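Local coordinates for protein DNA-3-methyladenine glycosidase (Bacillus halodurans, PDB 2H56) that belongs to the helix-hairpin-helix (HhH-GPD) superfamily of base excision DNA repair proteins and folds as a single, mostly helical chain, at residues S20-T25 / A199-V204; G41-P46 / C206-K211; G74-L79 / E96-A101; I111-E116 / A142-G147; G171-A176 / D186-L191. All blocks are in the same frame, centred on the assembly; numbering follows the deposited sequence.

Interaction 1 of 5, residues S20-T25 / A199-V204; sequences SPEVKT and APYETV
Glu22 lays its CG over the middle of the Tyr201 ring, 3.7 Å from the ring centroid, a CH-pi contact that joins helix 21-27 to the start of helix 202-219 in this mainly helical HhH-GPD fold. The methylene stands almost on the ring normal, 8° from it. A bend at chi2 (90°) then carries the carboxylate off, with its plane steeply inclined to the ring. On the opposite face Pro200 CD lies toward the rim, so the tyrosine is held between an aliphatic stem and a proline that follows a cis peptide bond. Thr25 comes to the edge instead: its CB lies in the ring plane and its CG2 is 3.8 Å from Tyr201 CD2. Toward the interior, Val23 CG2 meets Val204 CG1 at 3.9 Å, the two side chains crossing at about a right angle, and Val204 CG2 reaches up to Glu22 CB. Phe16 of strand 13-16 touches both Glu22 and Val204, while Leu162 lies against Tyr201. Thr25 is fixed in turn by its own helix: Thr25 OG1 bonds to Pro21 O at 3.1 Å, arriving on the opposite face of that carbonyl from Thr25 N.

Interaction 2 of 5, residues G41-P46 / C206-K211; sequences GEVQLP and CLYLWK
Val43 fits against Leu207 and Tyr208, and the dense half of the contact is built around it. Its CG1 stands over the centre of the Tyr208 ring, 3.5 Å from the centroid and 15° off the normal, in a CH-pi contact. CG2 occupies the slot between the backbone N and the carbonyl carbon (chi1 of CG1 -72°), which turns it to Leu207 CD1 at 3.7 Å while also meeting the ring at CE2. Both Leu207 methyls rest near the carbonyl oxygen of Gln44, and CD1 extends on to Leu45 CB at 4.3 Å. The phenol is pinned at its far end as well: Tyr208 OH donates to Gly41 O at 2.8 Å, the oxygen lying in the ring plane at its edge, so the ring is set both by face and by rim. Strand 43-46, paired antiparallel with strand 13-16, thus packs across helix 202-219 of the HhH-GPD fold, the short axes 8.6 Å apart at 112°. The other side of the strand is much looser. Glu42 and Gln44 start away from the helix and are exposed, lying instead against Tyr15 of the partner strand. Lys211 runs along this margin, its CD 3.7 Å from Val43 CG1, and its CE lies 3.7 Å from Glu42 O; only beyond CE does the chain bend, at chi4.

Interaction 3 of 5, residues G74-L79 / E96-A101; sequences GRVEQL and EALRQA
A bend at chi3 (-68°) swings the Arg75 guanidinium onto the carbonyl oxygen of Ala101. The group takes hold side-on with two nitrogens: Arg75 NE donates to Ala101 O at 2.9 Å, and Arg75 NH2 reaches the same oxygen at 3.1 Å. The first bond is the straighter, with an N-H...O angle of 154°, and the oxygen lies close to the guanidinium plane. Both donors approach from one face of the peptide carbonyl, tilted out of its plane, so a single acceptor is gripped twice and the rotation of the guanidinium is fixed. Beside this polar grip the contact is aliphatic. Ala101 CB sits 4.0 Å from Leu79 CD1 and also touches Arg75 CB, one turn back. Leu79 CD1 lies at the meeting point of Ala97, Leu98 and Ala101. Leu98 brings CD2 over to Val76 CG1 at 4.1 Å. The helices 74-79 and 96-100 run roughly antiparallel, their axes 10.1 Å apart at 146°. Val103 of the following loop touches Val76, Val93 covers Leu79 and Leu98, and Leu98 reaches Ile108 and Arg112 of helix 105-119, so that helix 95-100 is the one backed by the next helix, while Val76 and Leu79 meet the loops.

Interaction 4 of 5, residues I111-E116 / A142-G147; sequences IRHVCE and AIKGIG
Helix 111-116 brings His113 up to Ile143, their CA atoms 6.1 Å apart, where the chain enters a type II beta turn that ends at Ile146 and is closed by Ile146 N to Ile143 O. The imidazole is the main side chain of the contact. With CG anti to the backbone N (chi1 -153°), the ring reaches out of the helix and its ND1 accepts from Lys144 N at 3.0 Å. The N-H points well at the nitrogen (154°) but comes in 28° out of the ring plane. With ND1 used as an acceptor, a neutral ring would carry its proton on NE2. Lys144 also folds back over the imidazole it bonds: its CE stands above the ring centre, 3.6 Å from the centroid, in a CH-pi contact, while bends at chi3 and chi4 lead NZ on to a salt bridge with Glu109. Ala142 O lies at the ring edge, in plane. The turn is the hairpin of the helix-hairpin-helix motif that gives the superfamily its name, linking helix 133-141 to helix 148-157, and Gly145 supplies the positive phi needed at its third position. Deeper in, Val114 CG2 meets Ile143 CG2 at 3.6 Å, the two side chains obliquely set. Val114 passes on to Phe52 and Ile59 of helix 51-61, and Leu123 touches Ile143. His117, one turn along from His113, stacks edge-to-face with it and touches both Ala142 and Ile143.

Interaction 5 of 5, residues G171-A176 / D186-L191; sequences GLQRGA and DGKKLL
One face of the Gln173 carboxamide is laid over the backbone and CB of Lys188, with Gln173 NE2 3.6 Å from Lys188 CB. The two side chains run side by side in the same direction, and the amide nitrogen finds its hydrogen bond outside the pair, at Val167 O. A second flat group caps the partner helix: Asp186 OD1 accepts from Lys189 N at 3.2 Å, the N-H meeting the oxygen from above the carboxylate plane. Gly187 follows the cap, with Gly187 CA 4.2 Å from Gln173 CA; having no side chain, it lets the first turn of helix 187-191 settle directly on the Gln173 stem, with Gln173 CG 3.7 Å from Gly187 C. Farther along, Ala176 CB touches Leu190 CB at 4.1 Å and also faces Leu191. Leu191 has CG anti to its backbone N (chi1 -164°), which sends CD2 to Leu172 CB at 3.7 Å. Leu172 and Leu191 both continue to Leu209 of helix 202-219, and form the buried side of the contact. With axes 8.0 Å apart at 79°, this is a nearly perpendicular helix crossing made close by a glycine just after an aspartate N-cap, within the helical part of the HhH-GPD fold.

In the fold
Interactions 1, 2 and 5 gather in one half of the molecule, and interactions 3 and 4 in the other. Interactions 1 and 2 share helix 202-219, their centres about 11 Å apart, and touch through Val23 and Tyr208. Interaction 5, centred about 15 Å from interaction 2, packs on the same helix. Interactions 3 and 4, centres about 18 Å apart, meet where Leu98 touches Arg112; the centres of interactions 1 and 3 lie about 40 Å apart. Along the chain, interactions 3, 4 and 5 follow in series, all nested inside the long loops closed by interactions 1 and 2, whose segments alternate. The N-terminal region and late helix 202-219 thereby complete one half of the fold.

Interaction 1 of 5, residues S20-T25 / A199-V204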
# COMPACT_ATOMS: atom_id res chain seq x y z
N SER A 20 -19.91 6.33 -5.14
CA SER A 20 -19.09 7.33 -4.49
C SER A 20 -18.62 8.41 -5.46
O SER A 20 -18.38 8.12 -6.62
CB SER A 20 -17.86 6.67 -3.89
OG SER A 20 -18.24 5.74 -2.88
N PRO A 21 -18.45 9.65 -4.98
CA PRO A 21 -17.92 10.69 -5.84
C PRO A 21 -16.48 10.41 -6.31
O PRO A 21 -16.09 10.81 -7.39
CB PRO A 21 -18.01 11.95 -4.99
CG PRO A 21 -18.29 11.52 -3.63
CD PRO A 21 -18.72 10.12 -3.61
N GLU A 22 -15.72 9.68 -5.53
CA GLU A 22 -14.38 9.28 -5.99
C GLU A 22 -14.49 8.31 -7.17
O GLU A 22 -13.77 8.42 -8.15
CB GLU A 22 -13.57 8.68 -4.84
CG GLU A 22 -13.35 9.64 -3.67
CD GLU A 22 -14.45 9.59 -2.58
OE1 GLU A 22 -15.56 9.11 -2.83
OE2 GLU A 22 -14.20 10.04 -1.44
N VAL A 23 -15.40 7.35 -7.07
CA VAL A 23 -15.50 6.35 -8.11
C VAL A 23 -16.03 7.04 -9.36
O VAL A 23 -15.57 6.76 -10.47
CB VAL A 23 -16.33 5.13 -7.66
CG1 VAL A 23 -16.79 4.33 -8.87
CG2 VAL A 23 -15.50 4.26 -6.77
N LYS A 24 -16.97 7.97 -9.17
CA LYS A 24 -17.56 8.68 -10.30
C LYS A 24 -16.49 9.49 -11.02
O LYS A 24 -16.47 9.55 -12.24
CB LYS A 24 -18.72 9.59 -9.87
CG LYS A 24 -19.95 8.85 -9.29
CD LYS A 24 -21.14 8.73 -10.22
CE LYS A 24 -22.48 8.56 -9.43
NZ LYS A 24 -23.74 8.55 -10.26
N THR A 25 -15.57 10.06 -10.26
CA THR A 25 -14.48 10.81 -10.84
C THR A 25 -13.55 9.93 -11.64
O THR A 25 -13.24 10.26 -12.79
CB THR A 25 -13.71 11.56 -9.79
OG1 THR A 25 -14.53 12.61 -9.32
CG2 THR A 25 -12.44 12.15 -10.38
N ALA A 199 -6.75 10.96 -11.73
CA ALA A 199 -6.47 12.02 -10.76
C ALA A 199 -7.76 12.72 -10.33
O ALA A 199 -8.69 12.85 -11.11
CB ALA A 199 -5.49 13.02 -11.28
N PRO A 200 -7.83 13.12 -9.06
CA PRO A 200 -6.81 12.86 -8.01
C PRO A 200 -7.17 11.65 -7.10
O PRO A 200 -6.92 11.68 -5.90
CB PRO A 200 -6.86 14.17 -7.22
CG PRO A 200 -8.30 14.52 -7.25
CD PRO A 200 -8.92 13.93 -8.51
N TYR A 201 -7.78 10.60 -7.65
CA TYR A 201 -8.19 9.48 -6.83
C TYR A 201 -7.60 8.19 -7.29
O TYR A 201 -8.24 7.14 -7.22
CB TYR A 201 -9.70 9.39 -6.80
CG TYR A 201 -10.33 10.59 -6.20
CD1 TYR A 201 -9.98 11.00 -4.91
CD2 TYR A 201 -11.31 11.30 -6.87
CE1 TYR A 201 -10.58 12.11 -4.32
CE2 TYR A 201 -11.93 12.41 -6.29
CZ TYR A 201 -11.54 12.81 -5.01
OH TYR A 201 -12.10 13.90 -4.42
N GLU A 202 -6.35 8.25 -7.70
CA GLU A 202 -5.67 7.08 -8.23
C GLU A 202 -5.69 5.85 -7.32
O GLU A 202 -5.80 4.72 -7.79
CB GLU A 202 -4.21 7.44 -8.58
CG GLU A 202 -4.05 8.46 -9.76
CD GLU A 202 -3.95 9.93 -9.31
OE1 GLU A 202 -4.19 10.24 -8.12
OE2 GLU A 202 -3.59 10.79 -10.15
N THR A 203 -5.56 6.06 -6.01
CA THR A 203 -5.58 4.94 -5.09
C THR A 203 -6.87 4.15 -5.25
O THR A 203 -6.85 2.92 -5.18
CB THR A 203 -5.44 5.38 -3.62
OG1 THR A 203 -4.25 6.16 -3.43
CG2 THR A 203 -5.37 4.17 -2.70
N VAL A 204 -8.00 4.84 -5.47
CA VAL A 204 -9.28 4.13 -5.59
C VAL A 204 -9.28 3.20 -6.84
O VAL A 204 -9.68 2.03 -6.77
CB VAL A 204 -10.49 5.09 -5.59
CG1 VAL A 204 -11.77 4.30 -5.70
CG2 VAL A 204 -10.54 5.98 -4.31

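Interaction 2 of 5, residues G41-P46 / C206-K211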
# COMPACT_ATOMS: atom_id res chain seq x y z
N GLY A 41 -18.47 -4.07 -7.94
CA GLY A 41 -19.04 -3.55 -6.69
C GLY A 41 -18.07 -2.69 -5.89
O GLY A 41 -17.17 -2.06 -6.44
N GLU A 42 -18.25 -2.65 -4.57
CA GLU A 42 -17.47 -1.74 -3.75
C GLU A 42 -16.09 -2.28 -3.49
O GLU A 42 -15.87 -3.49 -3.51
CB GLU A 42 -18.17 -1.45 -2.43
CG GLU A 42 -18.17 -2.59 -1.44
CD GLU A 42 -19.14 -2.34 -0.26
OE1 GLU A 42 -20.10 -1.51 -0.41
OE2 GLU A 42 -18.94 -3.00 0.80
N VAL A 43 -15.17 -1.36 -3.25
CA VAL A 43 -13.87 -1.68 -2.72
C VAL A 43 -13.69 -1.04 -1.37
O VAL A 43 -14.45 -0.14 -0.98
CB VAL A 43 -12.76 -1.15 -3.62
CG1 VAL A 43 -12.70 -1.96 -4.89
CG2 VAL A 43 -12.95 0.35 -3.88
N GLN A 44 -12.65 -1.49 -0.67
CA GLN A 44 -12.35 -1.03 0.66
C GLN A 44 -10.88 -0.70 0.83
O GLN A 44 -10.02 -1.13 0.05
CB GLN A 44 -12.80 -2.06 1.67
CG GLN A 44 -12.34 -3.48 1.40
CD GLN A 44 -12.77 -4.44 2.54
OE1 GLN A 44 -12.01 -4.69 3.48
NE2 GLN A 44 -14.00 -4.93 2.47
N LEU A 45 -10.62 0.13 1.83
CA LEU A 45 -9.30 0.66 2.09
C LEU A 45 -9.03 0.59 3.56
O LEU A 45 -9.52 1.41 4.31
CB LEU A 45 -9.24 2.12 1.65
CG LEU A 45 -7.89 2.81 1.69
CD1 LEU A 45 -6.85 2.03 0.90
CD2 LEU A 45 -8.07 4.19 1.10
N PRO A 46 -8.27 -0.42 3.99
CA PRO A 46 -7.91 -0.45 5.41
C PRO A 46 -6.97 0.69 5.78
O PRO A 46 -6.07 1.01 5.01
CB PRO A 46 -7.23 -1.80 5.58
CG PRO A 46 -6.82 -2.21 4.20
CD PRO A 46 -7.73 -1.56 3.24
N CYS A 206 -6.68 1.88 -8.08
CA CYS A 206 -5.75 0.82 -7.77
C CYS A 206 -6.40 -0.31 -7.00
O CYS A 206 -6.06 -1.47 -7.18
CB CYS A 206 -4.54 1.37 -7.01
SG CYS A 206 -3.44 2.38 -8.03
N LEU A 207 -7.33 0.04 -6.12
CA LEU A 207 -8.10 -0.98 -5.43
C LEU A 207 -8.85 -1.84 -6.46
O LEU A 207 -8.89 -3.06 -6.34
CB LEU A 207 -9.08 -0.33 -4.45
CG LEU A 207 -8.47 0.45 -3.30
CD1 LEU A 207 -9.56 1.13 -2.48
CD2 LEU A 207 -7.62 -0.47 -2.46
N TYR A 208 -9.41 -1.24 -7.49
CA TYR A 208 -10.13 -2.02 -8.50
C TYR A 208 -9.18 -2.82 -9.37
O TYR A 208 -9.48 -3.95 -9.78
CB TYR A 208 -11.03 -1.13 -9.36
CG TYR A 208 -12.28 -0.72 -8.62
CD1 TYR A 208 -13.32 -1.63 -8.44
CD2 TYR A 208 -12.42 0.56 -8.09
CE1 TYR A 208 -14.45 -1.30 -7.77
CE2 TYR A 208 -13.58 0.92 -7.40
CZ TYR A 208 -14.59 -0.02 -7.25
OH TYR A 208 -15.72 0.29 -6.57
N LEU A 209 -8.02 -2.25 -9.65
CA LEU A 209 -7.04 -2.98 -10.42
C LEU A 209 -6.67 -4.25 -9.66
O LEU A 209 -6.62 -5.35 -10.25
CB LEU A 209 -5.81 -2.11 -10.74
CG LEU A 209 -6.03 -1.01 -11.81
CD1 LEU A 209 -4.72 -0.44 -12.32
CD2 LEU A 209 -6.78 -1.57 -12.99
N TRP A 210 -6.44 -4.10 -8.35
CA TRP A 210 -6.10 -5.26 -7.53
C TRP A 210 -7.19 -6.31 -7.55
O TRP A 210 -6.91 -7.50 -7.59
CB TRP A 210 -5.80 -4.86 -6.09
CG TRP A 210 -4.40 -4.51 -5.89
CD1 TRP A 210 -3.34 -5.23 -6.31
CD2 TRP A 210 -3.88 -3.36 -5.25
NE1 TRP A 210 -2.18 -4.59 -5.98
CE2 TRP A 210 -2.48 -3.44 -5.32
CE3 TRP A 210 -4.45 -2.25 -4.62
CZ2 TRP A 210 -1.64 -2.46 -4.77
CZ3 TRP A 210 -3.63 -1.27 -4.10
CH2 TRP A 210 -2.23 -1.39 -4.16
N LYS A 211 -8.44 -5.83 -7.53
CA LYS A 211 -9.60 -6.71 -7.58
C LYS A 211 -9.60 -7.46 -8.92
O LYS A 211 -9.75 -8.70 -8.96
CB LYS A 211 -10.86 -5.89 -7.38
CG LYS A 211 -11.88 -6.55 -6.48
CD LYS A 211 -12.88 -5.54 -5.95
CE LYS A 211 -14.04 -6.22 -5.23
NZ LYS A 211 -13.65 -6.72 -3.88

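Interaction 3 of 5, residues G74-L79 / E96-A101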
# COMPACT_ATOMS: atom_id res chain seq x y z
N GLY A 74 4.42 -10.53 16.62
CA GLY A 74 3.82 -10.86 17.91
C GLY A 74 4.84 -10.86 19.02
O GLY A 74 4.57 -10.40 20.13
N ARG A 75 6.04 -11.36 18.72
CA ARG A 75 7.08 -11.43 19.71
C ARG A 75 7.71 -10.07 19.97
O ARG A 75 8.14 -9.82 21.09
CB ARG A 75 8.12 -12.46 19.31
CG ARG A 75 7.64 -13.90 19.46
CD ARG A 75 8.79 -14.84 19.27
NE ARG A 75 9.33 -14.89 17.90
CZ ARG A 75 8.81 -15.63 16.92
NH1 ARG A 75 7.71 -16.35 17.13
NH2 ARG A 75 9.37 -15.64 15.72
N VAL A 76 7.76 -9.19 18.98
CA VAL A 76 8.24 -7.84 19.23
C VAL A 76 7.29 -7.14 20.19
O VAL A 76 7.73 -6.47 21.16
CB VAL A 76 8.42 -7.00 17.95
CG1 VAL A 76 8.99 -5.68 18.31
CG2 VAL A 76 9.32 -7.69 16.92
N GLU A 77 5.98 -7.33 19.98
CA GLU A 77 5.01 -6.68 20.87
C GLU A 77 5.26 -7.11 22.32
O GLU A 77 5.18 -6.27 23.22
CB GLU A 77 3.55 -6.92 20.44
CG GLU A 77 3.20 -6.27 19.07
CD GLU A 77 1.72 -5.83 18.91
OE1 GLU A 77 0.81 -6.61 19.29
OE2 GLU A 77 1.48 -4.70 18.35
N GLN A 78 5.60 -8.38 22.54
CA GLN A 78 5.85 -8.87 23.89
C GLN A 78 7.07 -8.20 24.49
O GLN A 78 7.04 -7.80 25.63
CB GLN A 78 6.04 -10.37 23.92
CG GLN A 78 4.83 -11.20 23.60
CD GLN A 78 5.19 -12.67 23.41
OE1 GLN A 78 5.71 -13.30 24.33
NE2 GLN A 78 4.94 -13.23 22.21
N LEU A 79 8.15 -8.06 23.71
CA LEU A 79 9.35 -7.34 24.17
C LEU A 79 9.01 -5.95 24.66
O LEU A 79 9.43 -5.60 25.72
CB LEU A 79 10.42 -7.25 23.06
CG LEU A 79 10.99 -8.61 22.68
CD1 LEU A 79 11.90 -8.55 21.45
CD2 LEU A 79 11.66 -9.26 23.93
N GLU A 96 20.16 -7.68 20.32
CA GLU A 96 20.21 -9.14 20.48
C GLU A 96 18.78 -9.62 20.75
O GLU A 96 18.34 -10.63 20.22
CB GLU A 96 21.20 -9.59 21.58
N ALA A 97 18.03 -8.87 21.55
CA ALA A 97 16.69 -9.32 21.92
C ALA A 97 15.84 -9.47 20.67
O ALA A 97 15.20 -10.51 20.46
CB ALA A 97 16.04 -8.37 22.90
N LEU A 98 15.84 -8.41 19.84
CA LEU A 98 15.11 -8.40 18.57
C LEU A 98 15.53 -9.52 17.65
O LEU A 98 14.69 -10.14 16.97
CB LEU A 98 15.33 -7.07 17.85
CG LEU A 98 14.54 -5.87 18.39
CD1 LEU A 98 14.97 -4.59 17.69
CD2 LEU A 98 13.03 -6.12 18.25
N ARG A 99 16.84 -9.81 17.61
CA ARG A 99 17.31 -10.94 16.83
C ARG A 99 16.85 -12.28 17.35
O ARG A 99 16.50 -13.16 16.57
CB ARG A 99 18.84 -10.90 16.68
CG ARG A 99 19.20 -9.87 15.61
CD ARG A 99 20.56 -10.02 14.98
NE ARG A 99 20.79 -11.34 14.39
CZ ARG A 99 21.97 -11.71 13.93
NH1 ARG A 99 22.99 -10.85 13.94
NH2 ARG A 99 22.16 -12.92 13.45
N GLN A 100 16.83 -12.45 18.66
CA GLN A 100 16.29 -13.66 19.23
C GLN A 100 14.82 -13.82 18.91
O GLN A 100 14.32 -14.93 18.86
CB GLN A 100 16.48 -13.67 20.73
CG GLN A 100 17.87 -14.04 21.10
CD GLN A 100 18.04 -14.32 22.57
OE1 GLN A 100 17.05 -14.43 23.34
NE2 GLN A 100 19.30 -14.43 23.00
N ALA A 101 14.13 -12.71 18.75
CA ALA A 101 12.72 -12.75 18.37
C ALA A 101 12.54 -13.13 16.89
O ALA A 101 11.44 -13.41 16.47
CB ALA A 101 12.05 -11.39 18.66

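Interaction 4 of 5, residues I111-E116 / A142-G147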
# COMPACT_ATOMS: atom_id res chain seq x y z
N ILE A 111 14.47 -0.56 11.13
CA ILE A 111 13.60 -0.13 12.22
C ILE A 111 14.26 1.00 13.04
O ILE A 111 13.64 2.03 13.35
CB ILE A 111 13.22 -1.33 13.14
CG1 ILE A 111 12.26 -2.26 12.38
CG2 ILE A 111 12.57 -0.85 14.47
CD1 ILE A 111 12.26 -3.72 12.83
N ARG A 112 15.52 0.81 13.38
CA ARG A 112 16.26 1.86 14.05
C ARG A 112 16.25 3.16 13.25
O ARG A 112 16.11 4.24 13.83
CB ARG A 112 17.72 1.47 14.28
CG ARG A 112 17.95 0.38 15.24
CD ARG A 112 17.26 0.59 16.58
NE ARG A 112 17.54 -0.55 17.43
CZ ARG A 112 16.98 -0.79 18.61
NH1 ARG A 112 16.07 0.06 19.12
NH2 ARG A 112 17.33 -1.88 19.30
N HIS A 113 16.40 3.05 11.93
CA HIS A 113 16.44 4.24 11.13
C HIS A 113 15.06 4.91 11.14
O HIS A 113 14.98 6.14 11.14
CB HIS A 113 16.93 3.92 9.71
CG HIS A 113 17.59 5.06 9.02
ND1 HIS A 113 17.20 5.50 7.76
CD2 HIS A 113 18.62 5.86 9.39
CE1 HIS A 113 17.96 6.52 7.40
NE2 HIS A 113 18.82 6.77 8.38
N VAL A 114 13.98 4.13 11.20
CA VAL A 114 12.64 4.71 11.31
C VAL A 114 12.52 5.48 12.62
O VAL A 114 12.02 6.62 12.67
CB VAL A 114 11.56 3.64 11.26
CG1 VAL A 114 10.18 4.20 11.69
CG2 VAL A 114 11.51 3.00 9.87
N CYS A 115 13.00 4.88 13.70
CA CYS A 115 12.98 5.55 14.99
C CYS A 115 13.71 6.84 14.98
O CYS A 115 13.17 7.84 15.41
CB CYS A 115 13.63 4.69 16.04
SG CYS A 115 12.63 3.25 16.40
N GLU A 116 14.94 6.81 14.50
CA GLU A 116 15.75 8.01 14.37
C GLU A 116 14.96 9.12 13.63
O GLU A 116 14.93 10.26 14.08
CB GLU A 116 17.08 7.69 13.65
CG GLU A 116 18.00 8.90 13.41
CD GLU A 116 19.20 8.60 12.46
OE1 GLU A 116 19.87 7.56 12.62
OE2 GLU A 116 19.45 9.45 11.56
N ALA A 142 13.87 8.26 2.10
CA ALA A 142 15.06 8.64 2.89
C ALA A 142 15.44 7.63 3.99
O ALA A 142 16.60 7.58 4.40
CB ALA A 142 14.85 10.04 3.54
N ILE A 143 14.47 6.84 4.46
CA ILE A 143 14.70 5.84 5.47
C ILE A 143 15.24 4.57 4.81
O ILE A 143 14.64 4.06 3.87
CB ILE A 143 13.42 5.52 6.23
CG1 ILE A 143 12.84 6.78 6.88
CG2 ILE A 143 13.64 4.44 7.32
CD1 ILE A 143 11.35 6.67 7.08
N LYS A 144 16.39 4.09 5.28
CA LYS A 144 16.92 2.80 4.85
C LYS A 144 15.86 1.73 4.97
O LYS A 144 15.09 1.71 5.93
CB LYS A 144 18.10 2.37 5.71
CG LYS A 144 19.49 2.93 5.30
CD LYS A 144 20.56 2.56 6.37
CE LYS A 144 20.50 3.50 7.59
NZ LYS A 144 20.76 2.87 8.94
N GLY A 145 15.79 0.85 3.98
CA GLY A 145 14.80 -0.21 3.95
C GLY A 145 13.51 0.18 3.27
O GLY A 145 12.82 -0.70 2.78
N ILE A 146 13.15 1.47 3.28
CA ILE A 146 11.93 1.95 2.61
C ILE A 146 12.20 2.40 1.18
O ILE A 146 12.82 3.42 0.95
CB ILE A 146 11.30 3.15 3.32
CG1 ILE A 146 11.18 2.91 4.82
CG2 ILE A 146 9.91 3.45 2.70
CD1 ILE A 146 10.26 1.86 5.16
N GLY A 147 11.71 1.63 0.22
CA GLY A 147 11.77 2.00 -1.19
C GLY A 147 10.49 2.67 -1.66
O GLY A 147 9.48 2.77 -0.92

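Interaction 5 of 5, residues G171-A176 / D186-L191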
# COMPACT_ATOMS: atom_id res chain seq x y z
N GLY A 171 1.01 -6.30 -9.10
CA GLY A 171 -0.42 -6.57 -8.96
C GLY A 171 -1.19 -5.63 -9.82
O GLY A 171 -1.94 -6.05 -10.70
N LEU A 172 -0.97 -4.34 -9.60
CA LEU A 172 -1.59 -3.32 -10.43
C LEU A 172 -1.28 -3.56 -11.90
O LEU A 172 -2.14 -3.38 -12.75
CB LEU A 172 -1.15 -1.93 -9.97
CG LEU A 172 -1.61 -1.59 -8.54
CD1 LEU A 172 -0.86 -0.39 -8.01
CD2 LEU A 172 -3.11 -1.35 -8.49
N GLN A 173 -0.06 -3.98 -12.21
CA GLN A 173 0.32 -4.26 -13.60
C GLN A 173 -0.49 -5.40 -14.21
O GLN A 173 -0.98 -5.31 -15.35
CB GLN A 173 1.81 -4.57 -13.72
CG GLN A 173 2.68 -3.34 -13.70
CD GLN A 173 4.17 -3.62 -13.69
OE1 GLN A 173 4.62 -4.73 -14.00
NE2 GLN A 173 4.95 -2.61 -13.32
N ARG A 174 -0.64 -6.48 -13.46
CA ARG A 174 -1.49 -7.58 -13.89
C ARG A 174 -2.92 -7.11 -14.15
O ARG A 174 -3.54 -7.53 -15.12
CB ARG A 174 -1.49 -8.68 -12.84
CG ARG A 174 -2.41 -9.86 -13.14
CD ARG A 174 -2.03 -11.07 -12.28
NE ARG A 174 -3.14 -11.99 -12.07
CZ ARG A 174 -3.41 -13.05 -12.84
NH1 ARG A 174 -2.65 -13.36 -13.88
NH2 ARG A 174 -4.45 -13.83 -12.54
N GLY A 175 -3.45 -6.24 -13.30
CA GLY A 175 -4.82 -5.77 -13.46
C GLY A 175 -4.94 -4.88 -14.69
O GLY A 175 -5.93 -4.94 -15.41
N ALA A 176 -3.93 -4.05 -14.91
CA ALA A 176 -3.91 -3.14 -16.04
C ALA A 176 -3.95 -3.91 -17.36
O ALA A 176 -4.74 -3.60 -18.23
CB ALA A 176 -2.69 -2.24 -15.97
N ASP A 186 2.08 -4.29 -22.04
CA ASP A 186 3.02 -3.86 -20.97
C ASP A 186 2.27 -3.18 -19.82
O ASP A 186 1.86 -2.02 -19.91
CB ASP A 186 4.10 -2.92 -21.54
CG ASP A 186 5.16 -2.51 -20.51
OD1 ASP A 186 4.89 -2.55 -19.29
OD2 ASP A 186 6.29 -2.13 -20.91
N GLY A 187 2.09 -3.93 -18.74
CA GLY A 187 1.36 -3.46 -17.56
C GLY A 187 1.88 -2.15 -17.06
O GLY A 187 1.09 -1.24 -16.79
N LYS A 188 3.20 -2.02 -16.96
CA LYS A 188 3.79 -0.77 -16.48
C LYS A 188 3.30 0.39 -17.36
O LYS A 188 2.65 1.33 -16.88
CB LYS A 188 5.32 -0.83 -16.41
CG LYS A 188 5.90 0.19 -15.45
CD LYS A 188 7.43 0.16 -15.32
CE LYS A 188 8.00 1.53 -14.82
NZ LYS A 188 8.96 1.44 -13.66
N LYS A 189 3.57 0.30 -18.66
CA LYS A 189 3.18 1.35 -19.58
C LYS A 189 1.67 1.60 -19.59
O LYS A 189 1.23 2.75 -19.73
CB LYS A 189 3.65 1.00 -20.99
CG LYS A 189 5.16 1.16 -21.25
CD LYS A 189 5.49 0.67 -22.65
CE LYS A 189 6.31 1.68 -23.45
NZ LYS A 189 7.76 1.68 -23.06
N LEU A 190 0.86 0.54 -19.47
CA LEU A 190 -0.61 0.69 -19.52
C LEU A 190 -1.05 1.49 -18.33
O LEU A 190 -1.87 2.41 -18.42
CB LEU A 190 -1.32 -0.67 -19.51
CG LEU A 190 -1.33 -1.45 -20.83
CD1 LEU A 190 -1.88 -2.86 -20.66
CD2 LEU A 190 -2.11 -0.71 -21.91
N LEU A 191 -0.49 1.12 -17.19
CA LEU A 191 -0.77 1.76 -15.92
C LEU A 191 -0.37 3.25 -15.91
O LEU A 191 -1.15 4.09 -15.46
CB LEU A 191 -0.06 0.98 -14.84
CG LEU A 191 -0.39 1.13 -13.38
CD1 LEU A 191 -1.92 1.10 -13.12
CD2 LEU A 191 0.33 0.01 -12.71